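Local coordinates for protein PKS (Streptomyces albus, PDB 4OQJ) that probably catalyses decarboxylative condensation of acyl chains as a ketosynthase region of an AT-less type I polyketide synthase that makes the antibiotic oxazolomycin, at residues L202-L207 with A280-T285; A306-E311 with S434-G439; E321-V326 with Q346-E351; C30-A35 with G370-A375; T502-R507 with V682-E687. All blocks are in the same frame, centred on the assembly; numbering follows the deposited sequence. Where two conformers were deposited one is given.

Contact 1: residues L202-L207 with A280-T285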
# COMPACT_ATOMS: atom_id res chain seq x y z
N LEU A 202 -4.49 4.72 3.01
CA LEU A 202 -3.37 4.08 3.71
C LEU A 202 -2.54 5.12 4.49
O LEU A 202 -2.05 4.82 5.57
CB LEU A 202 -2.48 3.31 2.74
CG LEU A 202 -3.17 2.11 2.08
CD1 LEU A 202 -2.27 1.52 1.00
CD2 LEU A 202 -3.56 1.05 3.11
N ALA A 203 -2.42 6.32 3.94
CA ALA A 203 -1.75 7.41 4.66
C ALA A 203 -2.46 7.70 5.99
O ALA A 203 -1.81 7.83 7.04
CB ALA A 203 -1.69 8.64 3.81
N CYS A 204 -3.78 7.79 5.95
CA CYS A 204 -4.55 8.01 7.18
C CYS A 204 -4.38 6.84 8.15
O CYS A 204 -4.20 7.05 9.35
CB CYS A 204 -6.02 8.22 6.85
SG CYS A 204 -6.38 9.76 5.96
N LEU A 205 -4.43 5.61 7.66
CA LEU A 205 -4.21 4.44 8.54
C LEU A 205 -2.82 4.50 9.19
O LEU A 205 -2.67 4.27 10.40
CB LEU A 205 -4.33 3.14 7.75
CG LEU A 205 -5.48 2.21 8.11
CD1 LEU A 205 -6.82 2.93 8.02
CD2 LEU A 205 -5.45 1.00 7.19
N SER A 206 -1.81 4.83 8.39
CA SER A 206 -0.46 4.99 8.92
C SER A 206 -0.38 6.04 10.01
O SER A 206 0.22 5.81 11.06
CB SER A 206 0.51 5.37 7.80
OG SER A 206 1.27 4.26 7.40
N LEU A 207 -0.98 7.20 9.74
CA LEU A 207 -0.99 8.31 10.69
C LEU A 207 -1.67 7.94 11.98
O LEU A 207 -1.20 8.28 13.06
CB LEU A 207 -1.71 9.53 10.11
CG LEU A 207 -0.92 10.40 9.14
CD1 LEU A 207 -1.85 11.40 8.46
CD2 LEU A 207 0.17 11.15 9.86
N ALA A 280 -8.86 21.44 4.92
CA ALA A 280 -10.08 20.65 5.07
C ALA A 280 -9.79 19.53 6.06
O ALA A 280 -8.62 19.31 6.40
CB ALA A 280 -10.53 20.09 3.73
N VAL A 281 -10.82 18.82 6.51
CA VAL A 281 -10.66 17.71 7.45
C VAL A 281 -11.22 16.41 6.85
O VAL A 281 -12.34 16.36 6.40
CB VAL A 281 -11.37 18.00 8.79
CG1 VAL A 281 -11.18 16.86 9.77
CG2 VAL A 281 -10.86 19.31 9.39
N ILE A 282 -10.39 15.38 6.83
CA ILE A 282 -10.82 14.04 6.45
C ILE A 282 -11.37 13.37 7.70
O ILE A 282 -10.66 13.20 8.70
CB ILE A 282 -9.66 13.25 5.84
CG1 ILE A 282 -9.24 13.91 4.52
CG2 ILE A 282 -10.07 11.79 5.59
CD1 ILE A 282 -7.96 13.37 3.95
N LYS A 283 -12.66 13.05 7.65
CA LYS A 283 -13.38 12.49 8.78
C LYS A 283 -13.28 10.98 8.78
O LYS A 283 -13.36 10.34 9.83
CB LYS A 283 -14.85 12.91 8.73
CG LYS A 283 -15.09 14.41 8.61
CD LYS A 283 -14.88 15.12 9.93
CE LYS A 283 -15.98 14.81 10.95
NZ LYS A 283 -15.67 15.41 12.27
N GLY A 284 -13.13 10.41 7.59
CA GLY A 284 -13.07 8.97 7.46
C GLY A 284 -12.86 8.53 6.02
O GLY A 284 -13.08 9.30 5.08
N THR A 285 -12.41 7.30 5.87
CA THR A 285 -12.13 6.72 4.55
C THR A 285 -12.46 5.24 4.59
O THR A 285 -12.43 4.64 5.66
CB THR A 285 -10.65 6.88 4.14
OG1 THR A 285 -9.83 6.06 4.99
CG2 THR A 285 -10.19 8.33 4.23

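Contact 2: residues A306-E311 with S434-G439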
# COMPACT_ATOMS: atom_id res chain seq x y z
N ALA A 306 -21.93 0.81 -3.13
CA ALA A 306 -22.83 1.17 -2.03
C ALA A 306 -22.17 0.87 -0.69
O ALA A 306 -22.24 1.67 0.25
CB ALA A 306 -24.16 0.42 -2.17
N ALA A 307 -21.50 -0.27 -0.59
CA ALA A 307 -20.87 -0.67 0.67
C ALA A 307 -19.74 0.27 1.06
O ALA A 307 -19.61 0.64 2.23
CB ALA A 307 -20.34 -2.08 0.57
N VAL A 308 -18.90 0.68 0.12
CA VAL A 308 -17.75 1.47 0.54
C VAL A 308 -18.22 2.87 0.97
O VAL A 308 -17.65 3.47 1.89
CB VAL A 308 -16.68 1.55 -0.56
CG1 VAL A 308 -17.03 2.60 -1.62
CG2 VAL A 308 -15.34 1.84 0.06
N VAL A 309 -19.29 3.38 0.36
CA VAL A 309 -19.81 4.70 0.75
C VAL A 309 -20.38 4.64 2.17
O VAL A 309 -20.07 5.48 3.02
CB VAL A 309 -20.87 5.18 -0.24
CG1 VAL A 309 -21.60 6.45 0.26
CG2 VAL A 309 -20.22 5.45 -1.58
N ALA A 310 -21.20 3.63 2.43
CA ALA A 310 -21.77 3.45 3.75
C ALA A 310 -20.66 3.26 4.79
O ALA A 310 -20.72 3.84 5.87
CB ALA A 310 -22.73 2.24 3.75
N GLU A 311 -19.65 2.47 4.45
CA GLU A 311 -18.56 2.15 5.37
C GLU A 311 -17.78 3.41 5.73
O GLU A 311 -17.40 3.61 6.87
CB GLU A 311 -17.60 1.12 4.75
CG GLU A 311 -16.51 0.64 5.72
CD GLU A 311 -15.51 -0.35 5.12
OE1 GLU A 311 -15.78 -0.94 4.06
OE2 GLU A 311 -14.44 -0.54 5.72
N SER A 434 -15.73 9.86 -4.21
CA SER A 434 -15.63 8.47 -4.65
C SER A 434 -14.59 8.26 -5.72
O SER A 434 -14.36 9.11 -6.57
CB SER A 434 -16.98 7.99 -5.19
OG SER A 434 -17.94 7.96 -4.16
N SER A 435 -13.98 7.08 -5.72
CA SER A 435 -13.12 6.65 -6.81
C SER A 435 -13.17 5.12 -6.93
O SER A 435 -12.85 4.42 -5.97
CB SER A 435 -11.70 7.15 -6.58
OG SER A 435 -10.92 6.97 -7.74
N PHE A 436 -13.56 4.62 -8.11
CA PHE A 436 -13.72 3.19 -8.34
C PHE A 436 -12.81 2.70 -9.46
O PHE A 436 -12.88 3.18 -10.58
CB PHE A 436 -15.17 2.86 -8.69
CG PHE A 436 -16.16 3.49 -7.77
CD1 PHE A 436 -16.00 3.39 -6.40
CD2 PHE A 436 -17.24 4.19 -8.27
CE1 PHE A 436 -16.93 3.97 -5.54
CE2 PHE A 436 -18.17 4.78 -7.41
CZ PHE A 436 -18.01 4.67 -6.06
N GLY A 437 -11.94 1.74 -9.15
CA GLY A 437 -10.95 1.28 -10.11
C GLY A 437 -11.35 0.10 -10.98
O GLY A 437 -12.15 -0.75 -10.59
N ILE A 438 -10.76 0.03 -12.17
CA ILE A 438 -10.73 -1.21 -12.93
C ILE A 438 -10.07 -2.26 -12.04
O ILE A 438 -9.02 -2.01 -11.48
CB ILE A 438 -9.96 -1.08 -14.25
CG1 ILE A 438 -10.66 -0.08 -15.17
CG2 ILE A 438 -9.82 -2.43 -14.94
CD1 ILE A 438 -12.08 -0.50 -15.58
N GLY A 439 -10.72 -3.41 -11.90
CA GLY A 439 -10.25 -4.46 -11.01
C GLY A 439 -11.03 -4.47 -9.71
O GLY A 439 -10.88 -5.38 -8.87

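Contact 3: residues E321-V326 with Q346-E351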
# COMPACT_ATOMS: atom_id res chain seq x y z
N GLU A 321 -27.53 12.21 5.89
CA GLU A 321 -28.34 13.41 5.76
C GLU A 321 -27.51 14.68 6.01
O GLU A 321 -27.99 15.78 5.73
CB GLU A 321 -29.56 13.36 6.72
CG GLU A 321 -29.29 13.66 8.20
CD GLU A 321 -28.56 12.55 8.95
OE1 GLU A 321 -28.29 11.48 8.37
OE2 GLU A 321 -28.26 12.75 10.15
N THR A 322 -26.28 14.55 6.51
CA THR A 322 -25.43 15.71 6.78
C THR A 322 -24.42 15.99 5.66
O THR A 322 -23.65 16.95 5.73
CB THR A 322 -24.65 15.55 8.10
OG1 THR A 322 -23.63 14.56 7.95
CG2 THR A 322 -25.59 15.17 9.25
N VAL A 323 -24.43 15.14 4.64
CA VAL A 323 -23.57 15.29 3.48
C VAL A 323 -24.31 16.11 2.43
O VAL A 323 -25.43 15.75 2.08
CB VAL A 323 -23.15 13.90 2.92
CG1 VAL A 323 -22.33 14.04 1.65
CG2 VAL A 323 -22.36 13.12 3.97
N SER A 324 -23.70 17.20 1.93
CA SER A 324 -24.40 18.13 1.02
C SER A 324 -23.75 18.25 -0.36
O SER A 324 -24.26 18.97 -1.22
CB SER A 324 -24.51 19.53 1.65
OG SER A 324 -23.26 19.99 2.14
N TYR A 325 -22.63 17.56 -0.55
CA TYR A 325 -22.01 17.43 -1.88
C TYR A 325 -21.34 16.05 -2.02
O TYR A 325 -20.66 15.59 -1.10
CB TYR A 325 -20.96 18.54 -2.14
CG TYR A 325 -20.34 18.35 -3.50
CD1 TYR A 325 -21.06 18.65 -4.65
CD2 TYR A 325 -19.06 17.83 -3.64
CE1 TYR A 325 -20.53 18.43 -5.89
CE2 TYR A 325 -18.51 17.62 -4.89
CZ TYR A 325 -19.26 17.92 -6.01
OH TYR A 325 -18.75 17.69 -7.28
N VAL A 326 -21.52 15.40 -3.16
CA VAL A 326 -20.72 14.21 -3.48
C VAL A 326 -19.98 14.41 -4.79
O VAL A 326 -20.57 14.78 -5.81
CB VAL A 326 -21.59 12.92 -3.59
CG1 VAL A 326 -20.77 11.76 -4.18
CG2 VAL A 326 -22.14 12.52 -2.24
N GLN A 346 -28.64 3.88 -2.39
CA GLN A 346 -28.73 2.75 -1.47
C GLN A 346 -27.96 3.07 -0.19
O GLN A 346 -28.48 2.87 0.92
CB GLN A 346 -28.20 1.46 -2.11
CG GLN A 346 -28.16 0.28 -1.15
CD GLN A 346 -27.63 -1.00 -1.78
OE1 GLN A 346 -28.02 -1.38 -2.88
NE2 GLN A 346 -26.71 -1.67 -1.08
N ALA A 347 -26.74 3.58 -0.32
CA ALA A 347 -25.96 3.93 0.86
C ALA A 347 -26.63 5.03 1.67
O ALA A 347 -26.71 4.94 2.90
CB ALA A 347 -24.54 4.35 0.46
N PHE A 348 -27.12 6.07 1.00
CA PHE A 348 -27.64 7.24 1.69
C PHE A 348 -28.98 6.94 2.37
O PHE A 348 -29.26 7.48 3.43
CB PHE A 348 -27.78 8.43 0.72
CG PHE A 348 -26.51 9.26 0.60
CD1 PHE A 348 -25.32 8.69 0.18
CD2 PHE A 348 -26.53 10.61 0.91
CE1 PHE A 348 -24.16 9.46 0.08
CE2 PHE A 348 -25.38 11.38 0.81
CZ PHE A 348 -24.19 10.80 0.39
N ASN A 349 -29.78 6.05 1.77
CA ASN A 349 -31.12 5.74 2.29
C ASN A 349 -31.14 4.55 3.25
O ASN A 349 -32.21 4.08 3.64
CB ASN A 349 -32.09 5.44 1.14
CG ASN A 349 -32.40 6.66 0.29
OD1 ASN A 349 -32.42 7.79 0.77
ND2 ASN A 349 -32.67 6.42 -0.99
N ARG A 350 -29.97 4.06 3.63
CA ARG A 350 -29.89 2.78 4.33
C ARG A 350 -30.53 2.79 5.72
O ARG A 350 -30.94 1.75 6.22
CB ARG A 350 -28.43 2.33 4.44
CG ARG A 350 -27.58 3.13 5.43
CD ARG A 350 -26.10 2.71 5.38
NE ARG A 350 -25.29 3.44 6.36
CZ ARG A 350 -24.78 4.65 6.16
NH1 ARG A 350 -24.99 5.29 5.02
NH2 ARG A 350 -24.06 5.24 7.11
N GLU A 351 -30.62 3.96 6.35
CA GLU A 351 -31.09 4.06 7.73
C GLU A 351 -32.58 4.38 7.82
O GLU A 351 -33.07 4.80 8.87
CB GLU A 351 -30.28 5.12 8.49

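Contact 4: residues C30-A35 with G370-A375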
# COMPACT_ATOMS: atom_id res chain seq x y z
N CYS A 30 -1.02 20.41 -7.24
CA CYS A 30 -1.56 19.74 -8.41
C CYS A 30 -1.10 20.40 -9.69
O CYS A 30 -0.97 21.63 -9.78
CB CYS A 30 -3.09 19.72 -8.35
SG CYS A 30 -3.84 21.38 -8.19
N ARG A 31 -0.86 19.56 -10.67
CA ARG A 31 -0.68 19.98 -12.05
C ARG A 31 -1.64 19.12 -12.85
O ARG A 31 -1.43 17.91 -13.03
CB ARG A 31 0.76 19.79 -12.50
CG ARG A 31 1.75 20.47 -11.55
CD ARG A 31 3.13 19.88 -11.65
NE ARG A 31 4.13 20.72 -10.98
CZ ARG A 31 5.42 20.68 -11.25
NH1 ARG A 31 5.88 19.84 -12.17
NH2 ARG A 31 6.27 21.49 -10.60
N PHE A 32 -2.73 19.76 -13.29
CA PHE A 32 -3.82 19.11 -14.01
C PHE A 32 -3.92 19.81 -15.37
O PHE A 32 -3.31 20.87 -15.56
CB PHE A 32 -5.13 19.23 -13.24
CG PHE A 32 -5.15 18.49 -11.92
CD1 PHE A 32 -4.49 17.28 -11.75
CD2 PHE A 32 -5.86 19.00 -10.85
CE1 PHE A 32 -4.53 16.62 -10.53
CE2 PHE A 32 -5.89 18.33 -9.63
CZ PHE A 32 -5.24 17.13 -9.49
N PRO A 33 -4.68 19.24 -16.32
CA PRO A 33 -4.86 20.01 -17.56
C PRO A 33 -5.42 21.39 -17.28
O PRO A 33 -6.38 21.53 -16.52
CB PRO A 33 -5.85 19.17 -18.36
CG PRO A 33 -5.65 17.77 -17.83
CD PRO A 33 -5.38 17.95 -16.36
N GLY A 34 -4.78 22.41 -17.85
CA GLY A 34 -5.24 23.78 -17.71
C GLY A 34 -4.92 24.42 -16.36
O GLY A 34 -5.33 25.56 -16.12
N ALA A 35 -4.19 23.73 -15.49
CA ALA A 35 -3.94 24.26 -14.15
C ALA A 35 -2.71 23.68 -13.52
O ALA A 35 -2.69 22.50 -13.16
CB ALA A 35 -5.14 23.97 -13.23
N GLY A 370 -11.26 15.68 -17.73
CA GLY A 370 -11.22 14.28 -18.12
C GLY A 370 -10.83 13.34 -16.99
O GLY A 370 -10.78 13.71 -15.82
N HIS A 371 -10.55 12.10 -17.37
CA HIS A 371 -10.30 10.99 -16.48
C HIS A 371 -8.80 10.84 -16.30
O HIS A 371 -8.13 10.34 -17.19
CB HIS A 371 -10.93 9.72 -17.07
CG HIS A 371 -10.94 8.55 -16.14
ND1 HIS A 371 -10.05 8.41 -15.11
CD2 HIS A 371 -11.75 7.45 -16.10
CE1 HIS A 371 -10.29 7.28 -14.46
NE2 HIS A 371 -11.32 6.68 -15.04
N LEU A 372 -8.28 11.27 -15.14
CA LEU A 372 -6.84 11.26 -14.89
C LEU A 372 -6.31 9.91 -14.41
O LEU A 372 -5.18 9.81 -13.90
CB LEU A 372 -6.48 12.35 -13.87
CG LEU A 372 -6.10 13.72 -14.47
CD1 LEU A 372 -7.07 14.15 -15.49
CD2 LEU A 372 -6.00 14.78 -13.38
N ASP A 373 -7.11 8.87 -14.58
CA ASP A 373 -6.63 7.51 -14.39
C ASP A 373 -6.09 7.33 -12.96
O ASP A 373 -6.84 7.53 -12.01
CB ASP A 373 -5.57 7.20 -15.45
CG ASP A 373 -5.28 5.72 -15.57
OD1 ASP A 373 -6.13 5.01 -16.15
OD2 ASP A 373 -4.21 5.29 -15.11
N THR A 374 -4.81 7.00 -12.78
CA THR A 374 -4.24 6.83 -11.44
C THR A 374 -4.46 8.07 -10.56
O THR A 374 -4.64 7.96 -9.34
CB THR A 374 -2.72 6.54 -11.55
OG1 THR A 374 -2.49 5.66 -12.66
CG2 THR A 374 -2.18 5.92 -10.28
N ALA A 375 -4.45 9.24 -11.20
CA ALA A 375 -4.59 10.51 -10.49
C ALA A 375 -6.02 11.04 -10.41
O ALA A 375 -6.24 12.18 -9.99
CB ALA A 375 -3.72 11.56 -11.16

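Contact 5: residues T502-R507 with V682-E687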
# COMPACT_ATOMS: atom_id res chain seq x y z
N THR A 502 6.97 31.13 7.78
CA THR A 502 6.80 30.11 6.75
C THR A 502 8.03 30.08 5.85
O THR A 502 8.55 29.03 5.52
CB THR A 502 5.55 30.37 5.93
OG1 THR A 502 4.42 30.37 6.79
CG2 THR A 502 5.38 29.31 4.83
N LEU A 503 8.51 31.26 5.48
CA LEU A 503 9.66 31.36 4.59
C LEU A 503 10.94 30.83 5.24
O LEU A 503 11.77 30.22 4.57
CB LEU A 503 9.86 32.80 4.17
CG LEU A 503 8.86 33.39 3.16
CD1 LEU A 503 9.11 34.89 3.03
CD2 LEU A 503 8.98 32.72 1.80
N ALA A 504 11.10 31.07 6.55
CA ALA A 504 12.30 30.70 7.28
C ALA A 504 12.33 29.22 7.62
O ALA A 504 13.39 28.60 7.60
CB ALA A 504 12.42 31.53 8.58
N LEU A 505 11.17 28.67 7.95
CA LEU A 505 11.06 27.31 8.47
C LEU A 505 10.58 26.31 7.42
O LEU A 505 10.81 25.11 7.55
CB LEU A 505 10.10 27.27 9.65
CG LEU A 505 10.50 28.08 10.89
CD1 LEU A 505 9.29 28.24 11.78
CD2 LEU A 505 11.65 27.42 11.65
N GLY A 506 9.95 26.81 6.37
CA GLY A 506 9.17 25.97 5.48
C GLY A 506 9.65 25.95 4.05
O GLY A 506 8.92 25.53 3.16
N ARG A 507 10.90 26.38 3.83
CA ARG A 507 11.48 26.44 2.49
C ARG A 507 12.87 25.82 2.51
O ARG A 507 13.62 26.01 3.46
CB ARG A 507 11.54 27.89 2.01
CG ARG A 507 10.17 28.49 1.71
CD ARG A 507 9.61 27.89 0.43
NE ARG A 507 8.29 28.41 0.05
CZ ARG A 507 7.15 28.04 0.61
NH1 ARG A 507 7.14 27.18 1.63
NH2 ARG A 507 6.00 28.53 0.16
N VAL A 682 15.22 27.79 16.55
CA VAL A 682 15.55 28.51 17.77
C VAL A 682 15.16 29.98 17.65
O VAL A 682 14.65 30.59 18.59
CB VAL A 682 17.05 28.40 18.11
CG1 VAL A 682 17.37 29.20 19.38
CG2 VAL A 682 17.45 26.95 18.30
N PHE A 683 15.40 30.56 16.48
CA PHE A 683 15.09 31.96 16.26
C PHE A 683 13.61 32.29 16.53
O PHE A 683 13.30 33.34 17.08
CB PHE A 683 15.45 32.36 14.84
CG PHE A 683 15.29 33.82 14.57
CD1 PHE A 683 16.20 34.73 15.08
CD2 PHE A 683 14.24 34.28 13.80
CE1 PHE A 683 16.07 36.08 14.83
CE2 PHE A 683 14.10 35.64 13.55
CZ PHE A 683 15.01 36.53 14.06
N HIS A 684 12.72 31.38 16.13
CA HIS A 684 11.27 31.60 16.26
C HIS A 684 10.65 30.94 17.50
O HIS A 684 9.43 31.00 17.69
CB HIS A 684 10.56 31.09 14.99
CG HIS A 684 10.78 31.96 13.80
ND1 HIS A 684 10.19 33.20 13.67
CD2 HIS A 684 11.54 31.79 12.69
CE1 HIS A 684 10.57 33.75 12.53
NE2 HIS A 684 11.40 32.92 11.92
N GLN A 685 11.48 30.33 18.34
CA GLN A 685 11.06 29.70 19.61
C GLN A 685 9.98 30.43 20.41
O GLN A 685 8.92 29.87 20.70
CB GLN A 685 12.27 29.57 20.54
CG GLN A 685 12.81 28.19 20.70
CD GLN A 685 14.11 28.19 21.49
OE1 GLN A 685 14.48 29.19 22.11
NE2 GLN A 685 14.82 27.06 21.46
N GLY A 686 10.28 31.67 20.79
CA GLY A 686 9.48 32.38 21.77
C GLY A 686 8.09 32.81 21.32
O GLY A 686 7.40 33.53 22.05
N GLU A 687 7.67 32.36 20.14
CA GLU A 687 6.40 32.79 19.58
C GLU A 687 5.65 31.63 18.94
O GLU A 687 6.26 30.63 18.55
CB GLU A 687 6.61 33.91 18.55
CG GLU A 687 7.70 33.63 17.51
CD GLU A 687 7.92 34.82 16.58
OE1 GLU A 687 7.18 35.82 16.69
OE2 GLU A 687 8.85 34.75 15.74

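Contact 1: residues L202-L207 with A280-T285
In the thiolase fold, which the ketosynthase family shares, a buried helix lies against the inner strands of the sheet, and C204 is where helix 195-209 meets I282 and T285 of strand 280-289. The meeting is small and wholly apolar. The sulfur of C204 points into a shallow fork of two methyl groups: SG is 4.2 Å from CG2 of I282 and 4.4 Å from CG2 of T285. The two methyls themselves lie 3.7 Å apart, I282 CG2 to T285 CG2, so the fork is closed at its base and the sulfur rests over both prongs. I282 contributes its short branch, which stands trans to the backbone nitrogen because the longer CG1 arm has chi1 -65°.

I282 and T285 are three residues apart, an odd spacing for side chains on one face of a strand. The explanation lies between them. K283 adopts a nearly helical psi of -28°, and both K283 and G284 bond to I446 of strand 441-448, as in a classic beta bulge. The extra residue shifts the alternation and brings T285 round to the helix side. Only the methyl of T285 is spent on C204, since its OG1 is hydrogen-bonded to H201, about a turn before C204 on helix 195-209.

Around this point L265 of strand 259-267 touches both C204 and I282, I23 of strand 23-31 backs the cysteine, and V445 of strand 441-448 flanks I282 and T285. On another side of the helix, L202 and L205 pack against Y135 and S209 of the second subunit, respectively.

Contact 2: residues A306-E311 with S434-G439
The CG1 methyl of V308 overlaps the rim of the F436 ring, approaching near the plane of the ring and not over a face; CG1 to CE1 is 4.2 Å. This is helix-on-sheet packing in the later half of the thiolase fold, where helix 302-316 lies across the end of strand 430-436, just before the chain runs into the glycine-rich loop at G437 and G439. The torsion of V308 places CG1 for this approach: with chi1 at 81°, CG1 sits between the backbone nitrogen and the carbonyl carbon, the crowded position for a valine branch, and is thereby turned to the strand. The two side chains run at a slant to one another, so the meeting is confined to a single methyl and a single ring corner.

A residue further along the helix, V309 makes a second touch against the start of the segment 434-439. Its partner is the hydroxyl end of S434, but the meeting is mere proximity, for the polar work of that hydroxyl is done with H444 of strand 441-448. V308 and V309 both lean on H444 as well, and F436 is flanked by E340 of helix 336-348 and N442. A glycerol, probably from the crystallisation liquor, lies beside the ring and bonds to the F436 backbone oxygen. Where V309 meets the serine, its CG2 stands 4.3 Å from S434 OG.

Contact 3: residues E321-V326 with Q346-E351
V323 and V326 both present their side chains to F348 although three residues separate them, because the backbone at the intervening S324 falls to a psi of -2° and breaks the regular alternation of an extended chain. F348 is itself the last residue of helix 336-348, with N349 the first to leave helical geometry, so the contact joins the approach to a strand with the end of the helix that follows it.

The phenyl ring reaches the valines with its far end. CZ of F348 lies 3.8 Å from CG2 of V326 and 3.9 Å from CG1 of V323, so both valines share that carbon, and CE2 adds to the touch with V323. V323 meets the ring at its edge, near the ring plane, and its CB also comes within 4.0 Å of F348 CE2; the two side chains cross almost squarely. V326 comes in obliquely and slides past the ring in the opposite sense.

Beyond the ring, R350 folds back on the helix end: its NH1 bonds to A347 O at 2.8 Å with an N-H...O angle of 152°, coming from above the carbonyl plane. The same NH1 is hydrogen-bonded to Q313 of helix 302-316, while NH2 forms a salt bridge with E314 of that helix.

The contact joins the first strand and the helix of a beta-alpha-beta unit made of strand 325-327, helix 336-348 and strand 360-363. F413 stacks edge-to-face on F348, and C360 and L362 of the next strand pack against V326.

Contact 4: residues C30-A35 with G370-A375
The backbone nitrogen of F32, the residue that meets L372, makes the shortest polar bond here, 2.7 Å to the carbonyl oxygen of A35. A35 N bonds back to F32 O at 3.0 Å, and this reciprocal pair closes a type II turn, with G34 at its positive-phi corner. The turn follows strand 23-31 and sets F32 and P33 against L372. CD2 of L372 lies obliquely against the CG-CD1-CE1 side of the ring, and the side chains cross at about a right angle; the 3.3 Å from L372 CD2 to F32 CD1 is too short to be trusted. On the other branch, L372 CD1 lies 4.2 Å from CD of P33, so the leucine straddles the two residues.

The N-V-G-H sequence ending at H371 matches a conserved ketosynthase motif, whose histidine belongs to the Cys-His-His active site in relatives, so H371 is probably its counterpart here. D373 N donates to ND1 of H371 at 3.0 Å, with an angle of 153° and tilted from the imidazole plane. H371 NE2 is hydrogen-bonded to a glycerol, probably from the crystallisation liquor. A379 of helix 376-390 packs against both F32 and L372, and F41 of helix 38-46 stacks edge-to-face on F32.

Contact 5: residues T502-R507 with V682-E687
The van der Waals contacts all converge on the imidazole of H684. From helix 496-505, A504 brings its CB to the edge of the ring, near its plane, 3.8 Å from NE2. L505 approaches the neighbouring carbon obliquely, with CG 4.3 Å from H684 CD2. With chi1 at -72° the ring stands trans to the carbonyl carbon, which turns it toward helix 496-505. W680 adds its indole to A504 and L505.

Aromatic packing comes from the residue just before, where F683 CD2 sits over one face of the imidazole, displaced to its rim.

Hydrogen bonding fixes the ring's rotation. ND1 of H684 donates to OE2 of E687 at 2.9 Å and 163°, almost in the imidazole plane; it meets the anti side of the carboxylate, tilted from the carboxylate plane. OE1 of E687 pairs with R465, so the carboxylate is shared between a histidine and an arginine. The bond spans the turn H684 to E687.

The chemistry implies a buried histidine whose orientation is set on one side by a carboxylate and whose other nitrogen is turned to a methyl group; E687 might favour a charged ring, but its salt bridge to R465 and the methyl beside NE2 would work against this.

Overall arrangement
Contacts 1 to 4 lie in the ketosynthase region and reach one sheet, whereas contact 5 stands apart, about 42 Å from contact 2 centre to centre, between helices beyond that sheet. All five are buried: contacts 3 and 4 join buried residues alone, while contacts 1, 2 and 5 each include a partly exposed one. None has a hydrogen bond across it. Contacts 2 and 3 are neighbours, with helix 302-316 packed on helix 336-348. Contact 1 links to contact 4 through adjacent strands, 280-289 and 23-31. Sulfur meets methyls in contact 1, and methyls meet phenyl rings in contacts 2, 3 and 4; contact 5 surrounds an imidazole. Contacts 1 and 2 reach the second subunit.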